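Long-range contacts in phosphate ABC transporter, phosphate-binding protein (Clostridium perfringens, PDB 4Q8R), which binds phosphate with high affinity, probably to hand it to the membrane components of an ABC-type phosphate transporter: residues A[15-20]-A[240-245]; A[36-41]-A[55-60]; A[154-159]-A[171-176]; A[71-76]-A[209-214]. All coordinates share one frame; numbering follows the deposited sequence.

Contact 1 (A[15-20]-A[240-245]); sequences GPVMEA and EHLIKV. With ZN (zinc ion), chain C.
A single water joins P16 to E240. The water donates to P16 O at 2.9 Å and also to the carboxylate oxygen E240 OE2 at 3.3 Å. No direct hydrogen bond links 15-20 with 240-245. The rest is packing of side chains on one flank of helix 15-28. The E240 chain bends at CG (chi2 -68°), which lays its methylene groups over V17 and turns the carboxylate to the helix. There E240 OE1 lies 3.7 Å from P16 CB, and E240 OE2 lies 3.8 Å from A20 CB. The carboxylate thus sits against two side chains one helical turn apart. V17 fits between E240 and L242. V17 CG2 meets E240 CG at 3.9 Å, and V17 CG1 meets L242 CD1 at 3.6 Å. H241 takes positive phi as the C-prime residue of a Schellman motif that ends helix 231-239. It takes no part in this packing; H241 NE2 binds a zinc ion at 2.3 Å. The contact joins the segment after helix 231-239 to the start of helix 15-28. A20 also packs on I236 of helix 231-239, and L242 reaches A77 and D79 of strand 71-86.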
loop_
_atom_site.group_PDB
_atom_site.type_symbol
_atom_site.label_atom_id
_atom_site.label_comp_id
_atom_site.label_asym_id
_atom_site.label_seq_id
_atom_site.Cartn_x
_atom_site.Cartn_y
_atom_site.Cartn_z
ATOM N N GLY A 15 -0.398 2.284 -7.628
ATOM C CA GLY A 15 -0.400 2.052 -9.065
ATOM C C GLY A 15 -1.801 1.832 -9.693
ATOM O O GLY A 15 -2.112 2.496 -10.687
ATOM N N PRO A 16 -2.659 0.947 -9.098
ATOM C CA PRO A 16 -3.939 0.684 -9.757
ATOM C C PRO A 16 -4.764 1.976 -9.838
ATOM O O PRO A 16 -5.292 2.304 -10.917
ATOM C CB PRO A 16 -4.594 -0.347 -8.838
ATOM C CG PRO A 16 -3.370 -1.185 -8.407
ATOM C CD PRO A 16 -2.336 -0.116 -8.123
ATOM N N VAL A 17 -4.832 2.735 -8.753
ATOM C CA VAL A 17 -5.641 3.979 -8.798
ATOM C C VAL A 17 -5.048 5.051 -9.672
ATOM O O VAL A 17 -5.772 5.762 -10.386
ATOM C CB VAL A 17 -6.007 4.501 -7.392
ATOM C CG1 VAL A 17 -4.849 5.111 -6.609
ATOM C CG2 VAL A 17 -7.163 5.517 -7.471
ATOM N N MET A 18 -3.732 5.209 -9.642
ATOM C CA MET A 18 -3.125 6.152 -10.516
ATOM C C MET A 18 -3.346 5.852 -11.989
ATOM O O MET A 18 -3.601 6.794 -12.820
ATOM C CB MET A 18 -1.587 6.212 -10.233
ATOM C CG MET A 18 -0.938 7.495 -10.799
ATOM S SD MET A 18 -1.551 9.036 -10.041
ATOM C CE MET A 18 -1.115 8.888 -8.371
ATOM N N GLU A 19 -3.309 4.561 -12.377
ATOM C CA GLU A 19 -3.588 4.181 -13.771
ATOM C C GLU A 19 -5.074 4.542 -14.122
ATOM O O GLU A 19 -5.374 5.083 -15.206
ATOM C CB GLU A 19 -3.413 2.683 -14.023
ATOM C CG GLU A 19 -1.969 2.153 -13.845
ATOM C CD GLU A 19 -1.869 0.630 -14.016
ATOM O OE1 GLU A 19 -2.898 -0.059 -14.336
ATOM O OE2 GLU A 19 -0.753 0.134 -13.857
ATOM N N ALA A 20 -5.982 4.262 -13.203
ATOM C CA ALA A 20 -7.411 4.574 -13.437
ATOM C C ALA A 20 -7.609 6.069 -13.564
ATOM O O ALA A 20 -8.393 6.563 -14.434
ATOM C CB ALA A 20 -8.241 4.008 -12.294
ATOM N N GLU A 240 -11.527 1.927 -6.487
ATOM C CA GLU A 240 -10.300 1.134 -6.281
ATOM C C GLU A 240 -10.170 0.661 -4.817
ATOM O O GLU A 240 -9.078 0.287 -4.396
ATOM C CB GLU A 240 -9.095 1.955 -6.743
ATOM C CG GLU A 240 -9.124 2.274 -8.206
ATOM C CD GLU A 240 -8.949 1.075 -9.112
ATOM O OE1 GLU A 240 -8.273 0.138 -8.725
ATOM O OE2 GLU A 240 -9.437 1.094 -10.254
ATOM N N HIS A 241 -11.283 0.648 -4.065
ATOM C CA HIS A 241 -11.340 0.223 -2.662
ATOM C C HIS A 241 -10.509 1.065 -1.681
ATOM O O HIS A 241 -10.105 0.624 -0.626
ATOM C CB HIS A 241 -10.922 -1.232 -2.567
ATOM C CG HIS A 241 -11.555 -2.090 -3.608
ATOM N ND1 HIS A 241 -12.928 -2.232 -3.705
ATOM C CD2 HIS A 241 -11.030 -2.812 -4.623
ATOM C CE1 HIS A 241 -13.219 -3.029 -4.721
ATOM N NE2 HIS A 241 -12.083 -3.402 -5.289
ATOM N N LEU A 242 -10.352 2.328 -2.022
ATOM C CA LEU A 242 -9.711 3.305 -1.173
ATOM C C LEU A 242 -10.689 4.178 -0.434
ATOM O O LEU A 242 -11.904 4.115 -0.677
ATOM C CB LEU A 242 -8.797 4.143 -2.014
ATOM C CG LEU A 242 -7.813 3.375 -2.923
ATOM C CD1 LEU A 242 -6.995 4.350 -3.759
ATOM C CD2 LEU A 242 -6.878 2.442 -2.124
ATOM N N ILE A 243 -10.180 5.033 0.419
ATOM C CA ILE A 243 -10.987 5.948 1.205
ATOM C C ILE A 243 -10.789 7.364 0.689
ATOM O O ILE A 243 -9.664 7.833 0.547
ATOM C CB ILE A 243 -10.597 5.887 2.688
ATOM C CG1 ILE A 243 -10.931 4.520 3.301
ATOM C CG2 ILE A 243 -11.253 6.996 3.485
ATOM C CD1 ILE A 243 -9.985 3.413 2.881
ATOM N N LYS A 244 -11.890 8.049 0.372
ATOM C CA LYS A 244 -11.809 9.381 -0.157
ATOM C C LYS A 244 -11.200 10.336 0.837
ATOM O O LYS A 244 -11.409 10.230 2.058
ATOM C CB LYS A 244 -13.217 9.922 -0.559
ATOM C CG LYS A 244 -13.841 9.187 -1.716
ATOM C CD LYS A 244 -15.219 9.808 -2.017
ATOM C CE LYS A 244 -15.950 9.074 -3.111
ATOM N NZ LYS A 244 -17.296 9.664 -3.494
ATOM N N VAL A 245 -10.384 11.214 0.303
ATOM C CA VAL A 245 -9.960 12.432 0.909
ATOM C C VAL A 245 -8.531 12.820 1.089
ATOM O O VAL A 245 -7.648 12.237 0.467
ATOM C CB VAL A 245 -10.884 12.843 2.051
ATOM C CG1 VAL A 245 -10.138 13.443 3.181
ATOM C CG2 VAL A 245 -11.877 13.792 1.480
HETATM ZN ZN ZN C . -11.758 -4.345 -7.380
HETATM O O HOH W 1 -6.929 0.246 -12.152
#

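Contact 2 (A[36-41]-A[55-60]); sequences INQIGS and IGMASR. With PO4 (phosphate ion), chain B.
S41 OG is turned away from its own carbonyl carbon (chi1 -66°), and S59 OG stands between its backbone N and carbonyl carbon (chi1 65°). These two rotations bring both hydroxyls to one phosphate ion. S41 OG donates to phosphate O1 at 2.6 Å, and S59 OG donates to phosphate O4 at 2.7 Å. The backbone adds a third bond, from S41 N to the same O1 at 2.8 Å. The S41 hydroxyl has a second role. S41 OG accepts from S59 N at 2.9 Å, with an N-H...O angle of 160°. This bond ties the two phosphate-binding serines together and helps fix the rotation of the S41 hydroxyl. G40 is the N-cap of helix 41-50, so the anion lies by the start of that helix, whose dipole would favour negative charge. S11, T12, S13, S129, G130 and T131 complete the phosphate shell. The site is consistent with the ligand pocket of a phosphate-binding protein.

Away from the anion the contact is mainly van der Waals packing. The M57 chain runs extended beyond CG and carries its CE to strand 34-38. There M57 CE touches I36 CG2 at 3.6 Å, the two side chains crossing at about a right angle, and also lies 4.0 Å from N37 O. Strand 34-38, helix 41-50 and strand 55-58 form a beta-alpha-beta crossover. Strand 6-10 lies between the two strands and pairs in parallel with both, while helix 15-28 contributes M18 against I36 and M57.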
loop_
_atom_site.group_PDB
_atom_site.type_symbol
_atom_site.label_atom_id
_atom_site.label_comp_id
_atom_site.label_asym_id
_atom_site.label_seq_id
_atom_site.Cartn_x
_atom_site.Cartn_y
_atom_site.Cartn_z
ATOM N N ILE A 36 3.492 6.290 -15.696
ATOM C CA ILE A 36 3.468 5.764 -14.368
ATOM C C ILE A 36 4.406 4.564 -14.279
ATOM O O ILE A 36 4.223 3.593 -15.027
ATOM C CB ILE A 36 2.049 5.282 -13.946
ATOM C CG1 ILE A 36 1.055 6.453 -14.061
ATOM C CG2 ILE A 36 2.012 4.720 -12.538
ATOM C CD1 ILE A 36 -0.376 6.031 -14.221
ATOM N N ASN A 37 5.400 4.620 -13.382
ATOM C CA ASN A 37 6.325 3.507 -13.139
ATOM C C ASN A 37 6.246 3.075 -11.685
ATOM O O ASN A 37 6.458 3.867 -10.771
ATOM C CB ASN A 37 7.709 4.034 -13.451
ATOM C CG ASN A 37 8.720 2.944 -13.531
ATOM O OD1 ASN A 37 8.386 1.744 -13.645
ATOM N ND2 ASN A 37 9.986 3.336 -13.426
ATOM N N GLN A 38 5.849 1.839 -11.444
ATOM C CA GLN A 38 5.595 1.329 -10.147
ATOM C C GLN A 38 6.867 0.635 -9.630
ATOM O O GLN A 38 7.249 -0.437 -10.112
ATOM C CB GLN A 38 4.484 0.289 -10.170
ATOM C CG GLN A 38 3.168 0.932 -10.560
ATOM C CD GLN A 38 2.034 -0.021 -10.584
ATOM O OE1 GLN A 38 1.804 -0.697 -9.581
ATOM N NE2 GLN A 38 1.272 -0.035 -11.664
ATOM N N ILE A 39 7.500 1.281 -8.678
ATOM C CA ILE A 39 8.827 0.891 -8.188
ATOM C C ILE A 39 8.924 0.883 -6.668
ATOM O O ILE A 39 10.010 0.674 -6.108
ATOM C CB ILE A 39 9.901 1.832 -8.816
ATOM C CG1 ILE A 39 9.671 3.298 -8.439
ATOM C CG2 ILE A 39 10.021 1.593 -10.273
ATOM C CD1 ILE A 39 10.708 4.256 -8.995
ATOM N N GLY A 40 7.827 1.128 -5.958
ATOM C CA GLY A 40 7.750 1.265 -4.557
ATOM C C GLY A 40 7.955 2.675 -4.034
ATOM O O GLY A 40 8.552 3.520 -4.733
ATOM N N SER A 41 7.434 2.961 -2.865
ATOM C CA SER A 41 7.376 4.296 -2.332
ATOM C C SER A 41 8.733 4.981 -2.219
ATOM O O SER A 41 8.871 6.164 -2.651
ATOM C CB SER A 41 6.672 4.341 -1.036
ATOM O OG SER A 41 5.297 4.012 -1.112
ATOM N N ILE A 55 6.254 13.760 -10.370
ATOM C CA ILE A 55 5.498 13.416 -9.193
ATOM C C ILE A 55 5.941 12.062 -8.643
ATOM O O ILE A 55 6.084 11.145 -9.423
ATOM C CB ILE A 55 3.996 13.375 -9.470
ATOM C CG1 ILE A 55 3.505 14.740 -9.978
ATOM C CG2 ILE A 55 3.202 12.949 -8.225
ATOM C CD1 ILE A 55 2.105 14.740 -10.633
ATOM N N GLY A 56 6.189 11.974 -7.341
ATOM C CA GLY A 56 6.370 10.684 -6.649
ATOM C C GLY A 56 5.048 10.249 -6.017
ATOM O O GLY A 56 4.299 11.059 -5.491
ATOM N N MET A 57 4.757 8.960 -6.091
ATOM C CA MET A 57 3.670 8.406 -5.374
ATOM C C MET A 57 4.156 7.596 -4.209
ATOM O O MET A 57 5.052 6.717 -4.377
ATOM C CB MET A 57 2.660 7.740 -6.285
ATOM C CG MET A 57 3.062 6.601 -7.099
ATOM S SD MET A 57 1.909 6.173 -8.476
ATOM C CE MET A 57 3.023 4.820 -9.047
ATOM N N ALA A 58 3.596 7.892 -3.042
ATOM C CA ALA A 58 3.982 7.201 -1.796
ATOM C C ALA A 58 2.761 6.683 -1.048
ATOM O O ALA A 58 1.656 7.334 -1.042
ATOM C CB ALA A 58 4.724 8.123 -0.937
ATOM N N SER A 59 2.947 5.566 -0.383
ATOM C CA SER A 59 1.891 4.947 0.442
ATOM C C SER A 59 2.298 4.958 1.916
ATOM O O SER A 59 1.841 4.144 2.760
ATOM C CB SER A 59 1.620 3.553 -0.048
ATOM O OG SER A 59 2.740 2.713 0.141
ATOM N N ARG A 60 3.180 5.897 2.260
ATOM C CA ARG A 60 3.535 6.203 3.652
ATOM C C ARG A 60 3.761 7.708 3.728
ATOM O O ARG A 60 3.908 8.360 2.673
ATOM C CB ARG A 60 4.834 5.492 4.097
ATOM C CG ARG A 60 6.027 5.781 3.215
ATOM C CD ARG A 60 7.289 5.500 3.975
ATOM N NE ARG A 60 8.487 5.509 3.169
ATOM C CZ ARG A 60 9.214 6.576 2.909
ATOM N NH1 ARG A 60 8.836 7.774 3.380
ATOM N NH2 ARG A 60 10.344 6.437 2.225
HETATM P P PO4 B . 4.474 0.327 -1.838
HETATM O O1 PO4 B . 5.464 1.462 -1.533
HETATM O O2 PO4 B . 4.811 -0.361 -3.144
HETATM O O3 PO4 B . 4.368 -0.612 -0.644
HETATM O O4 PO4 B . 3.057 0.981 -1.956
#

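Contact 3 (A[154-159]-A[171-176]); sequences DGSGNI and GYISFS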
loop_
_atom_site.group_PDB
_atom_site.type_symbol
_atom_site.label_atom_id
_atom_site.label_comp_id
_atom_site.label_asym_id
_atom_site.label_seq_id
_atom_site.Cartn_x
_atom_site.Cartn_y
_atom_site.Cartn_z
ATOM N N ASP A 154 8.810 -8.690 -3.988
ATOM C CA ASP A 154 9.084 -7.383 -4.525
ATOM C C ASP A 154 7.836 -6.872 -5.197
ATOM O O ASP A 154 7.527 -7.264 -6.314
ATOM C CB ASP A 154 10.250 -7.467 -5.515
ATOM C CG ASP A 154 10.808 -6.134 -5.889
ATOM O OD1 ASP A 154 10.330 -5.059 -5.429
ATOM O OD2 ASP A 154 11.804 -6.183 -6.637
ATOM N N GLY A 155 7.133 -6.041 -4.481
ATOM C CA GLY A 155 5.988 -5.357 -4.963
ATOM C C GLY A 155 4.660 -6.026 -4.572
ATOM O O GLY A 155 4.591 -7.187 -4.210
ATOM N N SER A 156 3.582 -5.215 -4.567
ATOM C CA SER A 156 2.234 -5.673 -4.196
ATOM C C SER A 156 1.845 -6.911 -4.999
ATOM O O SER A 156 1.245 -7.842 -4.449
ATOM C CB SER A 156 1.222 -4.563 -4.472
ATOM O OG SER A 156 1.359 -3.461 -3.599
ATOM N N GLY A 157 2.023 -6.856 -6.317
ATOM C CA GLY A 157 1.603 -7.973 -7.186
ATOM C C GLY A 157 2.257 -9.293 -6.751
ATOM O O GLY A 157 1.638 -10.384 -6.728
ATOM N N ASN A 158 3.550 -9.205 -6.413
ATOM C CA ASN A 158 4.308 -10.394 -6.053
ATOM C C ASN A 158 3.855 -10.961 -4.710
ATOM O O ASN A 158 3.785 -12.175 -4.540
ATOM C CB ASN A 158 5.813 -10.191 -6.114
ATOM C CG ASN A 158 6.324 -10.222 -7.570
ATOM O OD1 ASN A 158 5.758 -10.910 -8.429
ATOM N ND2 ASN A 158 7.380 -9.516 -7.857
ATOM N N ILE A 159 3.533 -10.119 -3.731
ATOM C CA ILE A 159 3.106 -10.633 -2.465
ATOM C C ILE A 159 1.739 -11.333 -2.607
ATOM O O ILE A 159 1.511 -12.393 -2.025
ATOM C CB ILE A 159 3.227 -9.602 -1.341
ATOM C CG1 ILE A 159 3.121 -10.259 0.060
ATOM C CG2 ILE A 159 2.199 -8.492 -1.427
ATOM C CD1 ILE A 159 3.710 -9.371 1.202
ATOM N N GLY A 171 0.608 -12.525 4.090
ATOM C CA GLY A 171 1.279 -11.304 3.617
ATOM C C GLY A 171 0.424 -10.107 3.917
ATOM O O GLY A 171 -0.639 -10.232 4.478
ATOM N N TYR A 172 0.906 -8.918 3.529
ATOM C CA TYR A 172 0.148 -7.687 3.713
ATOM C C TYR A 172 0.146 -6.911 2.419
ATOM O O TYR A 172 1.087 -6.893 1.665
ATOM C CB TYR A 172 0.691 -6.885 4.877
ATOM C CG TYR A 172 2.208 -6.650 4.827
ATOM C CD1 TYR A 172 2.776 -5.686 3.974
ATOM C CD2 TYR A 172 3.070 -7.369 5.669
ATOM C CE1 TYR A 172 4.154 -5.450 3.990
ATOM C CE2 TYR A 172 4.429 -7.161 5.630
ATOM C CZ TYR A 172 4.946 -6.229 4.800
ATOM O OH TYR A 172 6.305 -5.986 4.778
ATOM N N ILE A 173 -0.971 -6.248 2.175
ATOM C CA ILE A 173 -1.188 -5.605 0.902
ATOM C C ILE A 173 -2.289 -4.581 0.991
ATOM O O ILE A 173 -3.199 -4.705 1.799
ATOM C CB ILE A 173 -1.563 -6.674 -0.114
ATOM C CG1 ILE A 173 -1.350 -6.221 -1.532
ATOM C CG2 ILE A 173 -3.028 -7.180 0.073
ATOM C CD1 ILE A 173 -1.424 -7.323 -2.533
ATOM N N SER A 174 -2.215 -3.540 0.171
ATOM C CA SER A 174 -3.296 -2.550 0.057
ATOM C C SER A 174 -4.653 -3.238 -0.258
ATOM O O SER A 174 -4.709 -4.176 -1.054
ATOM C CB SER A 174 -2.969 -1.615 -1.102
ATOM O OG SER A 174 -4.100 -0.873 -1.534
ATOM N N PHE A 175 -5.715 -2.702 0.320
ATOM C CA PHE A 175 -7.063 -3.167 0.047
ATOM C C PHE A 175 -7.345 -3.134 -1.469
ATOM O O PHE A 175 -8.217 -3.901 -1.970
ATOM C CB PHE A 175 -8.066 -2.226 0.679
ATOM C CG PHE A 175 -8.271 -2.358 2.163
ATOM C CD1 PHE A 175 -7.474 -3.159 3.007
ATOM C CD2 PHE A 175 -9.347 -1.612 2.768
ATOM C CE1 PHE A 175 -7.735 -3.210 4.343
ATOM C CE2 PHE A 175 -9.625 -1.718 4.098
ATOM C CZ PHE A 175 -8.783 -2.505 4.920
ATOM N N SER A 176 -6.670 -2.213 -2.197
ATOM C CA SER A 176 -6.820 -2.061 -3.631
ATOM C C SER A 176 -6.549 -3.351 -4.420
ATOM O O SER A 176 -7.004 -3.548 -5.534
ATOM C CB SER A 176 -5.935 -0.905 -4.172
ATOM O OG SER A 176 -6.456 -0.441 -5.338
HETATM O O HOH W 2 0.350 -2.970 -1.102
#
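I159 and I173 carry this contact, and both adopt nearly straight chains. In I159 the CG1 branch swings opposite the backbone N (chi1 -165°), and chi2 keeps CD1 extended. I159 CD1 then lies along the backbone of strand 169-174, 3.6 Å from Y172 O and 3.9 Å from G171 CA. I159 packs directly on the bare backbone of G171. I173 is built the same way and sends its CD1 to the helix. I173 CD1 sits 3.3 Å from S156 O and 4.0 Å from I159 CG2. The two isoleucines pass with their tips heading opposite ways. Y172 N is buried by the packing and has no hydrogen-bonding partner. No direct hydrogen bond crosses the contact, but one water bridges it. The water lies 2.7 Å from S156 OG and accepts from S174 N at 2.9 Å. S156 OG is also hydrogen-bonded to T12, close to the bound phosphate. S174 OG accepts from S176 N, forming an ST turn. Helix 156-164 is packed here on strand 169-174, while I159 also touches V123 and R125 of strand 121-125, the parallel neighbour of that strand.

Contact 4 (A[71-76]-A[209-214]); sequences LKEVEI and LAVYKE. With ZN (zinc ion), chain F.
K72 to E75 pair with Y212 to L209 in antiparallel register, as part of strands 71-86 and 205-213, neighbours in the mixed beta-sheet. Two hydrogen-bonded pairs hold the centre. V74 N donates to A210 O at 2.8 Å and A210 N returns a bond to V74 O. K72 and Y212 pair in the same way, though Y212 N to K72 O is longer, at 3.2 Å.

The side chains of K72, V74, A210 and Y212 form one face. A210 is small, and I76 CG2 projects to within 4.2 Å of A210 CB. The Y212 ring lies against K72 and V74. Its CG stands between the backbone N and carbonyl carbon (chi1 60°), which brings the ring toward the neighbouring strand. K72 CB lies over one face of the Y212 ring, a CH-pi contact 4.0 Å from the centroid. V74 CG2 lies at the ring edge, 3.7 Å from Y212 CE2. V74 and Y212 both pack further on I225 of helix 219-229.

E73, E75, L209 and V211 point to the other face. In the conformer described, E73 runs alongside V211. The two L209 methyls part, CD1 toward the E73 carboxylate and L209 CD2 against E75 CA, 3.8 Å away. K67 NZ makes a salt bridge to E73 OE1. In the same conformer E73 OE2 binds a zinc ion at 2.2 Å, with D61 as the other protein ligand.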
loop_
_atom_site.group_PDB
_atom_site.type_symbol
_atom_site.label_atom_id
_atom_site.label_comp_id
_atom_site.label_asym_id
_atom_site.label_seq_id
_atom_site.Cartn_x
_atom_site.Cartn_y
_atom_site.Cartn_z
ATOM N N LEU A 71 10.000 18.830 -0.712
ATOM C CA LEU A 71 8.822 18.161 -1.283
ATOM C C LEU A 71 7.532 18.622 -0.657
ATOM O O LEU A 71 7.425 18.679 0.546
ATOM C CB LEU A 71 8.922 16.638 -1.176
ATOM C CG LEU A 71 9.959 15.862 -1.995
ATOM C CD1 LEU A 71 9.910 14.383 -1.546
ATOM C CD2 LEU A 71 9.756 16.012 -3.499
ATOM N N LYS A 72 6.580 19.042 -1.503
ATOM C CA LYS A 72 5.211 19.287 -1.089
ATOM C C LYS A 72 4.483 17.948 -1.115
ATOM O O LYS A 72 4.814 17.073 -1.900
ATOM C CB LYS A 72 4.569 20.253 -2.076
ATOM C CG LYS A 72 5.237 21.643 -2.120
ATOM C CD LYS A 72 5.369 22.282 -0.729
ATOM C CE LYS A 72 5.816 23.759 -0.762
ATOM N NZ LYS A 72 4.772 24.693 -1.303
ATOM N N GLU A 73 3.489 17.808 -0.249
ATOM C CA GLU A 73 2.673 16.619 -0.257
ATOM C C GLU A 73 1.229 16.901 -0.461
ATOM O O GLU A 73 0.666 17.900 0.037
ATOM C CB GLU A 73 2.830 15.879 1.049
ATOM C CG GLU A 73 4.241 15.905 1.529
ATOM C CD GLU A 73 4.285 15.477 2.952
ATOM O OE1 GLU A 73 4.840 16.220 3.775
ATOM O OE2 GLU A 73 3.676 14.434 3.260
ATOM N N VAL A 74 0.601 16.026 -1.216
ATOM C CA VAL A 74 -0.858 16.117 -1.425
ATOM C C VAL A 74 -1.429 14.721 -1.110
ATOM O O VAL A 74 -1.126 13.747 -1.818
ATOM C CB VAL A 74 -1.218 16.508 -2.880
ATOM C CG1 VAL A 74 -2.690 16.431 -3.116
ATOM C CG2 VAL A 74 -0.715 17.887 -3.178
ATOM N N GLU A 75 -2.282 14.655 -0.096
ATOM C CA GLU A 75 -2.970 13.442 0.198
ATOM C C GLU A 75 -4.058 13.237 -0.889
ATOM O O GLU A 75 -4.958 14.097 -1.056
ATOM C CB GLU A 75 -3.523 13.516 1.617
ATOM C CG GLU A 75 -4.122 12.262 2.154
ATOM C CD GLU A 75 -4.589 12.384 3.635
ATOM O OE1 GLU A 75 -3.922 13.077 4.454
ATOM O OE2 GLU A 75 -5.623 11.768 4.005
ATOM N N ILE A 76 -4.021 12.108 -1.595
ATOM C CA ILE A 76 -5.036 11.784 -2.623
ATOM C C ILE A 76 -6.078 10.707 -2.273
ATOM O O ILE A 76 -7.127 10.620 -2.918
ATOM C CB ILE A 76 -4.425 11.407 -3.976
ATOM C CG1 ILE A 76 -3.516 10.180 -3.854
ATOM C CG2 ILE A 76 -3.623 12.550 -4.560
ATOM C CD1 ILE A 76 -2.992 9.663 -5.207
ATOM N N LEU A 209 0.023 9.570 -0.987
ATOM C CA LEU A 209 0.530 10.912 -1.263
ATOM C C LEU A 209 1.060 11.027 -2.657
ATOM O O LEU A 209 1.714 10.101 -3.189
ATOM C CB LEU A 209 1.663 11.297 -0.288
ATOM C CG LEU A 209 1.420 11.189 1.200
ATOM C CD1 LEU A 209 2.709 11.473 1.959
ATOM C CD2 LEU A 209 0.267 12.088 1.618
ATOM N N ALA A 210 0.766 12.177 -3.287
ATOM C CA ALA A 210 1.472 12.641 -4.443
ATOM C C ALA A 210 2.443 13.711 -3.903
ATOM O O ALA A 210 1.998 14.624 -3.155
ATOM C CB ALA A 210 0.468 13.296 -5.392
ATOM N N VAL A 211 3.739 13.593 -4.236
ATOM C CA VAL A 211 4.755 14.446 -3.756
ATOM C C VAL A 211 5.529 15.029 -4.938
ATOM O O VAL A 211 5.688 14.403 -5.981
ATOM C CB VAL A 211 5.726 13.772 -2.737
ATOM C CG1 VAL A 211 4.951 13.191 -1.577
ATOM C CG2 VAL A 211 6.614 12.711 -3.413
ATOM N N TYR A 212 5.961 16.269 -4.775
ATOM C CA TYR A 212 6.550 17.015 -5.883
ATOM C C TYR A 212 7.305 18.216 -5.297
ATOM O O TYR A 212 7.040 18.679 -4.193
ATOM C CB TYR A 212 5.474 17.477 -6.883
ATOM C CG TYR A 212 4.433 18.371 -6.292
ATOM C CD1 TYR A 212 4.637 19.758 -6.208
ATOM C CD2 TYR A 212 3.247 17.837 -5.787
ATOM C CE1 TYR A 212 3.686 20.579 -5.677
ATOM C CE2 TYR A 212 2.247 18.680 -5.255
ATOM C CZ TYR A 212 2.483 20.048 -5.197
ATOM O OH TYR A 212 1.579 20.913 -4.648
ATOM N N LYS A 213 8.249 18.706 -6.075
ATOM C CA LYS A 213 8.851 19.995 -5.854
ATOM C C LYS A 213 8.068 21.074 -6.645
ATOM O O LYS A 213 7.744 20.885 -7.831
ATOM C CB LYS A 213 10.280 19.964 -6.329
ATOM C CG LYS A 213 11.168 19.010 -5.580
ATOM C CD LYS A 213 12.542 19.327 -6.107
ATOM C CE LYS A 213 13.613 18.832 -5.221
ATOM N NZ LYS A 213 14.793 18.790 -6.120
ATOM N N GLU A 214 7.762 22.186 -5.991
ATOM C CA GLU A 214 6.995 23.260 -6.647
ATOM C C GLU A 214 7.677 23.715 -7.933
ATOM O O GLU A 214 6.985 24.072 -8.916
ATOM C CB GLU A 214 6.763 24.436 -5.693
ATOM C CG GLU A 214 5.633 25.394 -6.148
ATOM C CD GLU A 214 4.220 24.783 -6.051
ATOM O OE1 GLU A 214 3.826 24.379 -4.925
ATOM O OE2 GLU A 214 3.503 24.702 -7.090
HETATM ZN ZN ZN F . 3.754 14.314 5.440
HETATM O O HOH W 3 2.063 13.900 5.662
#

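How the contacts relate
Contacts 2, 3 and 4 all reach the same mixed sheet. After contact 1 opens, contact 2 comes next and closes before contacts 3 and 4 open. Contact 3 falls between the two segments of contact 4, and contact 1 spans them all. Contacts 2 and 4 have centres 11 Å apart and share a seam where strand 55-58 pairs with strand 205-213. Contacts 3 and 4 are about 23 Å apart between centres, yet strand 71-86 neighbours strand 169-174. Contact 1 meets contact 3 through E240 and S176. Contact 2 hydrogen-bonds the phosphate through S41 and S59, while the S156 side chain of contact 3 lies about 5 Å from it. This is consistent with a ligand held between the two lobes of a periplasmic-binding-protein fold.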